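Local coordinates for aminoacyl-histidine dipeptidase (Vibrio alginolyticus, PDB 3MRU), which probably hydrolyses dipeptides, among them Xaa-His dipeptides such as carnosine, as a zinc-dependent metallopeptidase of the M20C family, at residues F324-M336 / V346-E358. Residues are numbered along the deposited sequence; the frame is centred on the assembly and turned at random.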
ATOM      1  N   PHE A 324      24.191   7.580  18.502  1.00 70.91           N
ATOM      2  CA  PHE A 324      22.826   7.672  18.036  1.00 69.69           C
ATOM      3  C   PHE A 324      22.724   8.788  16.999  1.00 69.48           C
ATOM      4  O   PHE A 324      22.141   8.601  15.924  1.00 69.39           O
ATOM      5  CB  PHE A 324      21.857   7.907  19.205  1.00 51.31           C
ATOM      6  CG  PHE A 324      20.498   8.391  18.780  1.00 49.76           C
ATOM      7  CD1 PHE A 324      19.690   7.619  17.979  1.00 48.59           C
ATOM      8  CD2 PHE A 324      20.037   9.639  19.174  1.00 48.64           C
ATOM      9  CE1 PHE A 324      18.442   8.086  17.599  1.00 49.85           C
ATOM     10  CE2 PHE A 324      18.789  10.108  18.802  1.00 47.11           C
ATOM     11  CZ  PHE A 324      17.989   9.343  18.022  1.00 48.31           C
ATOM     12  N   ILE A 325      23.287   9.947  17.319  1.00 77.35           N
ATOM     13  CA  ILE A 325      23.177  11.069  16.393  1.00 76.83           C
ATOM     14  C   ILE A 325      23.907  10.819  15.053  1.00 76.47           C
ATOM     15  O   ILE A 325      23.316  11.051  13.982  1.00 77.06           O
ATOM     16  CB  ILE A 325      23.580  12.407  17.021  1.00 70.97           C
ATOM     17  CG1 ILE A 325      22.355  13.083  17.624  1.00 69.40           C
ATOM     18  CG2 ILE A 325      24.171  13.339  15.974  1.00 71.30           C
ATOM     19  CD1 ILE A 325      21.866  12.474  18.935  1.00 79.15           C
ATOM     20  N   ALA A 326      25.154  10.337  15.101  1.00 46.95           N
ATOM     21  CA  ALA A 326      25.844   9.958  13.865  1.00 45.70           C
ATOM     22  C   ALA A 326      24.987   8.985  13.046  1.00 45.11           C
ATOM     23  O   ALA A 326      24.853   9.121  11.823  1.00 44.32           O
ATOM     24  CB  ALA A 326      27.197   9.363  14.163  1.00 31.22           C
ATOM     25  N   ALA A 327      24.389   8.026  13.752  1.00 64.99           N
ATOM     26  CA  ALA A 327      23.574   7.000  13.139  1.00 64.82           C
ATOM     27  C   ALA A 327      22.418   7.689  12.449  1.00 64.67           C
ATOM     28  O   ALA A 327      22.311   7.638  11.223  1.00 65.30           O
ATOM     29  CB  ALA A 327      23.086   6.004  14.173  1.00 69.30           C
ATOM     30  N   LEU A 328      21.589   8.380  13.218  1.00 47.19           N
ATOM     31  CA  LEU A 328      20.452   9.066  12.644  1.00 47.07           C
ATOM     32  C   LEU A 328      20.863   9.899  11.419  1.00 47.61           C
ATOM     33  O   LEU A 328      20.210   9.840  10.378  1.00 48.23           O
ATOM     34  CB  LEU A 328      19.780   9.932  13.699  1.00 62.74           C
ATOM     35  CG  LEU A 328      18.561  10.721  13.224  1.00 62.84           C
ATOM     36  CD1 LEU A 328      17.594   9.816  12.418  1.00 62.56           C
ATOM     37  CD2 LEU A 328      17.865  11.441  14.388  1.00 62.02           C
ATOM     38  N   ASN A 329      21.960  10.642  11.530  1.00 61.64           N
ATOM     39  CA  ASN A 329      22.430  11.473  10.436  1.00 61.67           C
ATOM     40  C   ASN A 329      22.955  10.727   9.207  1.00 61.87           C
ATOM     41  O   ASN A 329      22.638  11.091   8.060  1.00 61.76           O
ATOM     42  CB  ASN A 329      23.519  12.398  10.936  1.00 48.61           C
ATOM     43  CG  ASN A 329      23.593  13.665  10.144  1.00 48.16           C
ATOM     44  OD1 ASN A 329      24.597  13.926   9.507  1.00 48.25           O
ATOM     45  ND2 ASN A 329      22.520  14.469  10.172  1.00 47.17           N
ATOM     46  N   ALA A 330      23.779   9.710   9.450  1.00 62.18           N
ATOM     47  CA  ALA A 330      24.377   8.945   8.367  1.00 62.66           C
ATOM     48  C   ALA A 330      23.275   8.257   7.601  1.00 63.17           C
ATOM     49  O   ALA A 330      23.199   8.314   6.383  1.00 63.82           O
ATOM     50  CB  ALA A 330      25.356   7.920   8.910  1.00 38.92           C
ATOM     51  N   CYS A 331      22.395   7.623   8.351  1.00 61.56           N
ATOM     52  CA  CYS A 331      21.318   6.800   7.825  1.00 61.40           C
ATOM     53  C   CYS A 331      20.594   7.388   6.584  1.00 60.72           C
ATOM     54  O   CYS A 331      20.143   8.525   6.612  1.00 60.96           O
ATOM     55  CB  CYS A 331      20.366   6.527   8.995  1.00 70.78           C
ATOM     56  SG  CYS A 331      18.890   5.651   8.616  1.00 72.95           S
ATOM     57  N   PRO A 332      20.500   6.616   5.492  1.00 56.84           N
ATOM     58  CA  PRO A 332      19.802   7.055   4.285  1.00 56.91           C
ATOM     59  C   PRO A 332      18.321   7.274   4.532  1.00 57.03           C
ATOM     60  O   PRO A 332      17.775   6.725   5.480  1.00 57.20           O
ATOM     61  CB  PRO A 332      19.987   5.887   3.328  1.00 49.53           C
ATOM     62  CG  PRO A 332      20.232   4.729   4.210  1.00 49.58           C
ATOM     63  CD  PRO A 332      21.052   5.266   5.320  1.00 49.94           C
ATOM     64  N   ASN A 333      17.688   8.087   3.689  1.00 65.19           N
ATOM     65  CA  ASN A 333      16.263   8.393   3.796  1.00 65.19           C
ATOM     66  C   ASN A 333      15.734   9.001   2.505  1.00 65.02           C
ATOM     67  O   ASN A 333      16.466   9.693   1.803  1.00 65.36           O
ATOM     68  CB  ASN A 333      15.971   9.338   4.965  1.00 56.08           C
ATOM     69  CG  ASN A 333      14.477   9.544   5.176  1.00 57.25           C
ATOM     70  OD1 ASN A 333      13.719   8.580   5.272  1.00 58.65           O
ATOM     71  ND2 ASN A 333      14.047  10.796   5.233  1.00 57.34           N
ATOM     72  N   GLY A 334      14.464   8.754   2.202  1.00 58.07           N
ATOM     73  CA  GLY A 334      13.859   9.256   0.982  1.00 58.10           C
ATOM     74  C   GLY A 334      13.990   8.252  -0.136  1.00 58.41           C
ATOM     75  O   GLY A 334      13.812   7.060   0.087  1.00 58.59           O
ATOM     76  N   VAL A 335      14.299   8.731  -1.340  1.00 63.40           N
ATOM     77  CA  VAL A 335      14.410   7.873  -2.531  1.00 63.79           C
ATOM     78  C   VAL A 335      15.822   7.333  -2.642  1.00 65.11           C
ATOM     79  O   VAL A 335      16.772   8.064  -2.497  1.00 65.71           O
ATOM     80  CB  VAL A 335      14.075   8.662  -3.824  1.00 41.65           C
ATOM     81  CG1 VAL A 335      14.079   7.749  -5.050  1.00 39.82           C
ATOM     82  CG2 VAL A 335      12.747   9.384  -3.681  1.00 40.41           C
ATOM     83  N   MET A 336      15.985   6.059  -2.914  1.00 59.14           N
ATOM     84  CA  MET A 336      17.338   5.560  -3.120  1.00 60.66           C
ATOM     85  C   MET A 336      17.701   5.482  -4.600  1.00 61.67           C
ATOM     86  O   MET A 336      18.861   5.612  -4.972  1.00 61.36           O
ATOM     87  CB  MET A 336      17.513   4.231  -2.388  1.00 71.06           C
ATOM     88  CG  MET A 336      17.419   4.355  -0.882  1.00 71.32           C
ATOM     89  SD  MET A 336      18.804   5.299  -0.253  1.00 73.25           S
ATOM     90  CE  MET A 336      18.019   6.848   0.158  1.00 75.33           C
ATOM     91  N   VAL A 346       9.744   5.891  -8.831  1.00 69.63           N
ATOM     92  CA  VAL A 346      10.652   5.492  -7.745  1.00 67.82           C
ATOM     93  C   VAL A 346      10.840   3.973  -7.661  1.00 67.45           C
ATOM     94  O   VAL A 346       9.891   3.222  -7.414  1.00 67.67           O
ATOM     95  CB  VAL A 346      10.169   5.979  -6.385  1.00 48.87           C
ATOM     96  CG1 VAL A 346      11.161   5.573  -5.324  1.00 48.14           C
ATOM     97  CG2 VAL A 346       9.959   7.484  -6.388  1.00 47.97           C
ATOM     98  N   GLU A 347      12.067   3.521  -7.862  1.00 66.91           N
ATOM     99  CA  GLU A 347      12.367   2.109  -7.711  1.00 66.33           C
ATOM    100  C   GLU A 347      12.572   1.685  -6.250  1.00 65.43           C
ATOM    101  O   GLU A 347      12.025   0.667  -5.830  1.00 65.87           O
ATOM    102  CB  GLU A 347      13.569   1.717  -8.547  1.00 79.70           C
ATOM    103  CG  GLU A 347      13.794   0.228  -8.599  1.00 81.76           C
ATOM    104  CD  GLU A 347      15.029  -0.141  -9.392  1.00 85.31           C
ATOM    105  OE1 GLU A 347      16.159   0.260  -8.991  1.00 85.79           O
ATOM    106  OE2 GLU A 347      14.860  -0.838 -10.421  1.00 87.37           O
ATOM    107  N   THR A 348      13.362   2.437  -5.487  1.00 66.57           N
ATOM    108  CA  THR A 348      13.622   2.073  -4.093  1.00 65.29           C
ATOM    109  C   THR A 348      13.542   3.296  -3.186  1.00 64.52           C
ATOM    110  O   THR A 348      13.881   4.399  -3.610  1.00 64.54           O
ATOM    111  CB  THR A 348      15.004   1.371  -3.890  1.00 55.16           C
ATOM    112  OG1 THR A 348      15.215   0.347  -4.866  1.00 54.00           O
ATOM    113  CG2 THR A 348      15.059   0.724  -2.528  1.00 55.18           C
ATOM    114  N   SER A 349      13.088   3.105  -1.950  1.00 54.88           N
ATOM    115  CA  SER A 349      13.024   4.199  -1.005  1.00 54.49           C
ATOM    116  C   SER A 349      12.883   3.688   0.406  1.00 54.40           C
ATOM    117  O   SER A 349      12.606   2.507   0.623  1.00 54.55           O
ATOM    118  CB  SER A 349      11.839   5.093  -1.298  1.00 57.86           C
ATOM    119  OG  SER A 349      10.649   4.424  -0.931  1.00 58.47           O
ATOM    120  N   LEU A 350      13.076   4.593   1.357  1.00 52.54           N
ATOM    121  CA  LEU A 350      12.853   4.301   2.750  1.00 52.83           C
ATOM    122  C   LEU A 350      12.485   5.564   3.528  1.00 53.51           C
ATOM    123  O   LEU A 350      12.826   6.684   3.145  1.00 53.23           O
ATOM    124  CB  LEU A 350      14.066   3.607   3.373  1.00 55.68           C
ATOM    125  CG  LEU A 350      15.191   4.373   4.053  1.00 54.63           C
ATOM    126  CD1 LEU A 350      15.841   3.472   5.059  1.00 53.72           C
ATOM    127  CD2 LEU A 350      16.164   4.785   3.004  1.00 55.29           C
ATOM    128  N   ASN A 351      11.779   5.365   4.627  1.00 55.97           N
ATOM    129  CA  ASN A 351      11.286   6.461   5.403  1.00 57.02           C
ATOM    130  C   ASN A 351      11.650   6.178   6.838  1.00 57.34           C
ATOM    131  O   ASN A 351      11.184   5.194   7.385  1.00 57.88           O
ATOM    132  CB  ASN A 351       9.769   6.550   5.232  1.00 65.04           C
ATOM    133  CG  ASN A 351       9.108   7.578   6.158  1.00 67.30           C
ATOM    134  OD1 ASN A 351       7.889   7.604   6.276  1.00 69.00           O
ATOM    135  ND2 ASN A 351       9.903   8.422   6.813  1.00 70.88           N
ATOM    136  N   VAL A 352      12.514   7.003   7.427  1.00 58.04           N
ATOM    137  CA  VAL A 352      12.735   6.975   8.866  1.00 58.08           C
ATOM    138  C   VAL A 352      11.551   7.718   9.483  1.00 58.69           C
ATOM    139  O   VAL A 352      11.578   8.955   9.663  1.00 58.63           O
ATOM    140  CB  VAL A 352      14.081   7.623   9.267  1.00 52.77           C
ATOM    141  CG1 VAL A 352      14.114   7.895  10.764  1.00 51.09           C
ATOM    142  CG2 VAL A 352      15.238   6.724   8.849  1.00 51.99           C
ATOM    143  N   GLY A 353      10.514   6.936   9.791  1.00 60.62           N
ATOM    144  CA  GLY A 353       9.200   7.451  10.169  1.00 61.19           C
ATOM    145  C   GLY A 353       8.913   7.697  11.650  1.00 61.56           C
ATOM    146  O   GLY A 353       8.136   8.595  11.977  1.00 61.70           O
ATOM    147  N   VAL A 354       9.509   6.903  12.544  1.00 63.82           N
ATOM    148  CA  VAL A 354       9.189   6.992  13.984  1.00 63.87           C
ATOM    149  C   VAL A 354      10.435   6.909  14.874  1.00 64.93           C
ATOM    150  O   VAL A 354      11.252   5.987  14.751  1.00 64.84           O
ATOM    151  CB  VAL A 354       8.174   5.889  14.454  1.00 39.62           C
ATOM    152  CG1 VAL A 354       7.619   6.235  15.802  1.00 38.12           C
ATOM    153  CG2 VAL A 354       7.044   5.727  13.486  1.00 37.97           C
ATOM    154  N   ILE A 355      10.578   7.867  15.776  1.00 55.72           N
ATOM    155  CA  ILE A 355      11.621   7.759  16.777  1.00 57.01           C
ATOM    156  C   ILE A 355      11.015   7.996  18.141  1.00 58.36           C
ATOM    157  O   ILE A 355      10.238   8.934  18.324  1.00 58.18           O
ATOM    158  CB  ILE A 355      12.797   8.713  16.501  1.00 60.90           C
ATOM    159  CG1 ILE A 355      13.411   8.374  15.141  1.00 59.90           C
ATOM    160  CG2 ILE A 355      13.834   8.637  17.642  1.00 60.30           C
ATOM    161  CD1 ILE A 355      14.374   9.422  14.594  1.00 65.20           C
ATOM    162  N   THR A 356      11.360   7.107  19.076  1.00 87.05           N
ATOM    163  CA  THR A 356      10.855   7.134  20.457  1.00 89.04           C
ATOM    164  C   THR A 356      11.968   6.726  21.447  1.00 90.53           C
ATOM    165  O   THR A 356      12.549   5.626  21.365  1.00 90.65           O
ATOM    166  CB  THR A 356       9.654   6.181  20.672  1.00 69.03           C
ATOM    167  OG1 THR A 356      10.113   4.822  20.576  1.00 70.19           O
ATOM    168  CG2 THR A 356       8.532   6.419  19.649  1.00 68.22           C
ATOM    169  N   THR A 357      12.243   7.639  22.374  1.00 78.97           N
ATOM    170  CA  THR A 357      13.213   7.467  23.435  1.00 80.29           C
ATOM    171  C   THR A 357      12.446   6.970  24.634  1.00 81.80           C
ATOM    172  O   THR A 357      11.253   7.224  24.740  1.00 82.47           O
ATOM    173  CB  THR A 357      13.835   8.832  23.774  1.00 67.94           C
ATOM    174  OG1 THR A 357      14.561   9.304  22.632  1.00 67.69           O
ATOM    175  CG2 THR A 357      14.766   8.755  24.986  1.00 67.01           C
ATOM    176  N   GLU A 358      13.111   6.253  25.527  1.00100.28           N
ATOM    177  CA  GLU A 358      12.557   5.953  26.850  1.00102.00           C
ATOM    178  C   GLU A 358      13.774   5.864  27.760  1.00102.43           C
ATOM    179  O   GLU A 358      14.878   6.171  27.298  1.00102.76           O
ATOM    180  CB  GLU A 358      11.780   4.631  26.832  1.00 95.48           C
ATOM    181  CG  GLU A 358      12.538   3.512  26.109  1.00 98.50           C
ATOM    182  CD  GLU A 358      12.109   2.128  26.576  1.00102.51           C
ATOM    183  OE1 GLU A 358      11.543   1.365  25.740  1.00103.84           O
ATOM    184  OE2 GLU A 358      12.349   1.802  27.772  1.00104.17           O
TER
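In the antiparallel beta hairpin of strands 334-338 and 346-358, G334 and L350 form a hydrogen-bonded pair, and helix 318-330, which leads into it, packs back over the longer strand. G334 N donates to L350 O (2.8 Å) and L350 N returns a bond to G334 O (2.9 Å). V335 faces S349 as the next, non-hydrogen-bonded pair, and M336 N reaches T348 O at 2.8 Å. At the backbone angles of G334 a CB would press on the carbonyl O of N333, so the position calls for glycine. Just before it, the side chain of N333 extends the bonding: CG, anti to the backbone N and beside the carbonyl carbon (chi1 -174°), carries OD1 to the longer strand, where it accepts a hydrogen bond from V352 N (2.9 Å). V352 N stands above the carbonyl plane of the N333 side-chain amide, 43° out of it, although the N-H...O angle is 160°. Apolar contacts flank these bonds. L350 CD2 sits against P332 CB (4.0 Å) and also meets M336 CE, which the bent methionine chain brings across it. V335 CG1 and V346 CG1 meet tip to tip at 3.7 Å. S349 OG is hydrogen-bonded to H433 NE2, outside the hairpin. Toward the helix, C331 SG touches V352 CG2 (3.8 Å). L328 sets both its methyls against I355 CD1, with CD1 3.9 Å away, and F324 CZ approaches I355 CG2 obliquely. The contact is an antiparallel hairpin whose preceding helix packs back on the longer strand, a helix-on-sheet arrangement within the large mixed sheet of this M20-family protein, away from the zinc site.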